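Outer protein YopM (Yersinia pestis, PDB 1JL5) probably acts as a leucine-rich-repeat effector that alters host cell physiology and promotes bacterial survival in host tissues. Local coordinates at residues S112-L117 with L132-G137; H74-N79 with E88-L93. All coordinates share one frame; numbering follows the deposited sequence.

Contact 1 (S112-L117 with L132-G137)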
# COMPACT_ATOMS: atom_id res chain seq x y z
N SER A 112 -6.83 24.59 -41.72
CA SER A 112 -5.53 25.07 -41.29
C SER A 112 -5.06 24.34 -40.03
O SER A 112 -3.93 24.53 -39.58
CB SER A 112 -5.62 26.56 -40.98
OG SER A 112 -6.62 26.79 -40.00
N LEU A 113 -5.93 23.51 -39.47
CA LEU A 113 -5.58 22.78 -38.26
C LEU A 113 -4.42 21.82 -38.48
O LEU A 113 -4.48 20.93 -39.34
CB LEU A 113 -6.78 22.01 -37.71
CG LEU A 113 -6.65 21.73 -36.21
CD1 LEU A 113 -6.74 23.06 -35.47
CD2 LEU A 113 -7.73 20.77 -35.74
N LYS A 114 -3.37 22.02 -37.71
CA LYS A 114 -2.19 21.16 -37.80
C LYS A 114 -2.13 20.31 -36.54
O LYS A 114 -1.60 19.20 -36.55
CB LYS A 114 -0.93 22.01 -37.89
CG LYS A 114 -0.76 22.74 -39.21
CD LYS A 114 0.52 23.55 -39.19
CE LYS A 114 0.80 24.17 -40.55
NZ LYS A 114 2.04 25.00 -40.50
N SER A 115 -2.68 20.84 -35.46
CA SER A 115 -2.65 20.13 -34.20
C SER A 115 -4.01 20.08 -33.51
O SER A 115 -4.62 21.11 -33.24
CB SER A 115 -1.62 20.78 -33.28
OG SER A 115 -1.54 20.07 -32.06
N LEU A 116 -4.47 18.87 -33.24
CA LEU A 116 -5.73 18.66 -32.56
C LEU A 116 -5.46 17.90 -31.27
O LEU A 116 -5.15 16.71 -31.30
CB LEU A 116 -6.69 17.85 -33.43
CG LEU A 116 -7.99 17.45 -32.72
CD1 LEU A 116 -8.75 18.72 -32.32
CD2 LEU A 116 -8.83 16.58 -33.64
N LEU A 117 -5.55 18.60 -30.14
CA LEU A 117 -5.33 17.99 -28.83
C LEU A 117 -6.61 18.08 -28.03
O LEU A 117 -6.87 19.07 -27.36
CB LEU A 117 -4.23 18.72 -28.06
CG LEU A 117 -2.78 18.28 -28.25
CD1 LEU A 117 -2.32 18.58 -29.66
CD2 LEU A 117 -1.90 18.99 -27.22
N LEU A 132 -4.18 19.18 -43.02
CA LEU A 132 -2.87 19.53 -42.50
C LEU A 132 -2.57 18.98 -41.10
O LEU A 132 -1.54 19.31 -40.52
CB LEU A 132 -2.72 21.05 -42.48
CG LEU A 132 -3.02 21.78 -43.78
CD1 LEU A 132 -2.80 23.27 -43.58
CD2 LEU A 132 -2.13 21.25 -44.90
N LEU A 133 -3.46 18.16 -40.57
CA LEU A 133 -3.24 17.63 -39.24
C LEU A 133 -1.89 16.95 -39.08
O LEU A 133 -1.57 15.99 -39.78
CB LEU A 133 -4.36 16.67 -38.84
CG LEU A 133 -4.48 16.56 -37.31
CD1 LEU A 133 -4.85 17.92 -36.75
CD2 LEU A 133 -5.52 15.52 -36.93
N GLU A 134 -1.10 17.47 -38.16
CA GLU A 134 0.22 16.94 -37.86
C GLU A 134 0.16 16.18 -36.55
O GLU A 134 0.84 15.16 -36.36
CB GLU A 134 1.22 18.08 -37.74
CG GLU A 134 1.60 18.71 -39.06
CD GLU A 134 2.40 19.98 -38.87
OE1 GLU A 134 2.96 20.17 -37.77
OE2 GLU A 134 2.47 20.78 -39.83
N TYR A 135 -0.66 16.68 -35.63
CA TYR A 135 -0.80 16.06 -34.33
C TYR A 135 -2.26 15.76 -34.04
O TYR A 135 -3.11 16.65 -34.03
CB TYR A 135 -0.23 17.00 -33.26
CG TYR A 135 -0.13 16.40 -31.87
CD1 TYR A 135 -1.25 15.92 -31.21
CD2 TYR A 135 1.10 16.34 -31.22
CE1 TYR A 135 -1.15 15.39 -29.92
CE2 TYR A 135 1.21 15.81 -29.94
CZ TYR A 135 0.08 15.34 -29.29
OH TYR A 135 0.18 14.81 -28.03
N LEU A 136 -2.54 14.48 -33.82
CA LEU A 136 -3.89 14.05 -33.51
C LEU A 136 -3.88 13.53 -32.08
O LEU A 136 -3.60 12.35 -31.83
CB LEU A 136 -4.35 12.95 -34.46
CG LEU A 136 -5.74 12.38 -34.16
CD1 LEU A 136 -6.77 13.48 -34.25
CD2 LEU A 136 -6.05 11.26 -35.14
N GLY A 137 -4.18 14.41 -31.13
CA GLY A 137 -4.21 14.04 -29.74
C GLY A 137 -5.64 13.85 -29.29
O GLY A 137 -6.33 14.82 -28.97
O HOH W 1 3.93 22.94 -39.53
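The carbonyl oxygen of Lys114 accepts a hydrogen bond from Tyr135 N at 2.8 Å, while Glu134 N approaches it at a doubtfully short distance. The bond starts the parallel pairing of strands 115-117 and 135-137, successive strands on the concave side of a leucine-rich-repeat solenoid. Leu116 continues it with both backbone atoms: its N donates to Tyr135 O at 2.7 Å, almost straight at 176°, and its O receives Gly137 N. Main-chain bonds set the register of the two strands, and side chains pack on both faces. Leu116 and Leu136 turn into the core side by side, CD2 of Leu116 lying 3.8 Å from CD1 of Leu136. There too, Leu133 CD1 packs against Leu116 CB at 3.8 Å. Ser115, Leu117 and Tyr135 point to the concave face, where they are partly exposed. Lys114 and Glu134 run alongside each other, extended; Lys114 NZ and Glu134 OE2, 4.3 Å apart, are too distant for a salt bridge, and a water accepts from NZ and donates to OE2. With no side chain, Gly137 can set its CA close to the edge of the Tyr135 ring, in its plane. Tyr135 has CG anti to its backbone N (chi1 -171°), which turns the ring across the path of Leu117 at about a right angle; methyl CD1 of Leu117 makes a CH-pi contact over one ring face, 3.7 Å from the centroid.

Contact 2 (H74-N79 with E88-L93)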
# COMPACT_ATOMS: atom_id res chain seq x y z
N HIS A 74 -2.35 31.03 -33.55
CA HIS A 74 -2.31 29.72 -34.19
C HIS A 74 -3.03 28.70 -33.33
O HIS A 74 -3.73 27.83 -33.84
CB HIS A 74 -0.86 29.27 -34.36
CG HIS A 74 -0.11 30.02 -35.42
ND1 HIS A 74 1.27 29.99 -35.52
CD2 HIS A 74 -0.54 30.80 -36.44
CE1 HIS A 74 1.65 30.71 -36.55
NE2 HIS A 74 0.57 31.22 -37.13
N GLU A 75 -2.86 28.82 -32.03
CA GLU A 75 -3.46 27.87 -31.11
C GLU A 75 -4.56 28.42 -30.23
O GLU A 75 -4.55 29.58 -29.83
CB GLU A 75 -2.37 27.26 -30.23
CG GLU A 75 -2.88 26.29 -29.17
CD GLU A 75 -1.76 25.52 -28.50
OE1 GLU A 75 -1.16 24.65 -29.16
OE2 GLU A 75 -1.47 25.80 -27.32
N LEU A 76 -5.51 27.54 -29.95
CA LEU A 76 -6.63 27.85 -29.08
C LEU A 76 -6.54 26.78 -28.01
O LEU A 76 -6.59 25.59 -28.31
CB LEU A 76 -7.95 27.72 -29.83
CG LEU A 76 -9.18 27.69 -28.92
CD1 LEU A 76 -9.26 28.98 -28.11
CD2 LEU A 76 -10.42 27.51 -29.78
N GLU A 77 -6.38 27.19 -26.76
CA GLU A 77 -6.25 26.24 -25.68
C GLU A 77 -7.42 26.39 -24.71
O GLU A 77 -7.54 27.38 -24.00
CB GLU A 77 -4.91 26.45 -24.96
CG GLU A 77 -4.61 25.42 -23.89
CD GLU A 77 -5.10 25.83 -22.53
OE1 GLU A 77 -4.56 26.81 -21.98
OE2 GLU A 77 -6.04 25.19 -22.02
N LEU A 78 -8.28 25.38 -24.71
CA LEU A 78 -9.46 25.36 -23.86
C LEU A 78 -9.41 24.15 -22.94
O LEU A 78 -10.41 23.48 -22.73
CB LEU A 78 -10.71 25.27 -24.74
CG LEU A 78 -10.80 26.34 -25.82
CD1 LEU A 78 -11.97 26.04 -26.74
CD2 LEU A 78 -10.96 27.70 -25.16
N ASN A 79 -8.23 23.88 -22.40
CA ASN A 79 -8.07 22.74 -21.53
C ASN A 79 -8.81 22.83 -20.21
O ASN A 79 -8.88 23.88 -19.58
CB ASN A 79 -6.60 22.47 -21.23
CG ASN A 79 -5.81 22.13 -22.46
OD1 ASN A 79 -6.35 21.57 -23.42
ND2 ASN A 79 -4.52 22.44 -22.44
N GLU A 88 -18.01 27.19 -32.93
CA GLU A 88 -17.20 27.26 -34.13
C GLU A 88 -15.84 27.77 -33.70
O GLU A 88 -15.74 28.68 -32.88
CB GLU A 88 -17.82 28.22 -35.13
CG GLU A 88 -17.22 28.11 -36.52
CD GLU A 88 -17.83 29.11 -37.47
OE1 GLU A 88 -19.06 29.32 -37.39
OE2 GLU A 88 -17.09 29.69 -38.29
N LEU A 89 -14.78 27.19 -34.25
CA LEU A 89 -13.43 27.58 -33.88
C LEU A 89 -12.92 28.77 -34.67
O LEU A 89 -13.41 29.07 -35.75
CB LEU A 89 -12.49 26.40 -34.12
CG LEU A 89 -12.85 25.11 -33.39
CD1 LEU A 89 -11.98 23.98 -33.91
CD2 LEU A 89 -12.66 25.31 -31.89
N PRO A 90 -11.94 29.50 -34.11
CA PRO A 90 -11.43 30.64 -34.86
C PRO A 90 -11.09 30.06 -36.24
O PRO A 90 -10.57 28.95 -36.33
CB PRO A 90 -10.21 31.05 -34.05
CG PRO A 90 -10.69 30.82 -32.65
CD PRO A 90 -11.37 29.46 -32.75
N PRO A 91 -11.39 30.80 -37.31
CA PRO A 91 -11.16 30.41 -38.70
C PRO A 91 -9.81 29.82 -39.12
O PRO A 91 -9.77 28.84 -39.87
CB PRO A 91 -11.49 31.68 -39.48
CG PRO A 91 -11.12 32.77 -38.51
CD PRO A 91 -11.70 32.24 -37.23
N HIS A 92 -8.71 30.39 -38.65
CA HIS A 92 -7.42 29.88 -39.08
C HIS A 92 -6.63 29.21 -37.98
O HIS A 92 -5.40 29.24 -37.96
CB HIS A 92 -6.62 31.01 -39.72
CG HIS A 92 -7.38 31.73 -40.79
ND1 HIS A 92 -8.12 32.87 -40.54
CD2 HIS A 92 -7.60 31.42 -42.09
CE1 HIS A 92 -8.76 33.22 -41.64
NE2 HIS A 92 -8.46 32.36 -42.59
N LEU A 93 -7.37 28.57 -37.08
CA LEU A 93 -6.75 27.88 -35.97
C LEU A 93 -5.87 26.78 -36.55
O LEU A 93 -6.28 26.03 -37.43
CB LEU A 93 -7.82 27.28 -35.07
CG LEU A 93 -7.33 26.79 -33.71
CD1 LEU A 93 -6.77 27.96 -32.93
CD2 LEU A 93 -8.48 26.14 -32.96
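Leu93 lays its two methyl groups against the base of Leu76, with CD1 3.3 Å and CD2 3.5 Å from Leu76 CB. This is apolar packing in the leucine-rich-repeat solenoid, between strand 75-77, the first of the concave side, and the chain that leads on into the next repeat. The fit is close, for Leu93 CD1 also lies 3.2 Å from His74 O, and the methyl therefore sits against the backbone as well as the side chain. Leu93 gets there with CG trans to its backbone N (chi1 -167°). The other end of Leu76 is occupied too. Its CD2 meets the ring carbon CD of Pro90 at 3.7 Å, the two side chains crossing at about a right angle, and Leu89 adds its own CD2. Leucine suits these places because its branched, wholly apolar end can meet several neighbours at once. Pro90 suits its place because its ring gives a rigid apolar surface, and the ring-restricted phi of Pro91 suits the second position of the type I turn from Pro90 to Leu93. Helix 58-71 closes over this end of the solenoid, Leu65 touching Leu76 and Cys68 touching Pro90; Trp43 of helix 36-48 also covers Pro90. No hydrogen bond joins the two segments; within the turn, Leu93 N reaches Pro90 O at 3.3 Å in a weak bond.

In the fold
Both contacts build the same solenoid, one across its coils and one between a strand and the chain that leads to the next strand. Contact 1 joins neighbouring strands, so it combines backbone hydrogen bonds, a leucine core on one side and a partly exposed polar and aromatic face on the other. Contact 2 spans the interior between strand and returning chain; it is smaller, made of carbon packing, and mostly buried near the helical N-terminal end. Strand 95-97 lies between them, pairing with 75-77 and with 115-117, and Leu96 of that strand touches Leu89, Leu113 and Leu116. The contacts also meet directly, where Ser112 OG probably hydrogen-bonds Leu93 O at 2.7 Å.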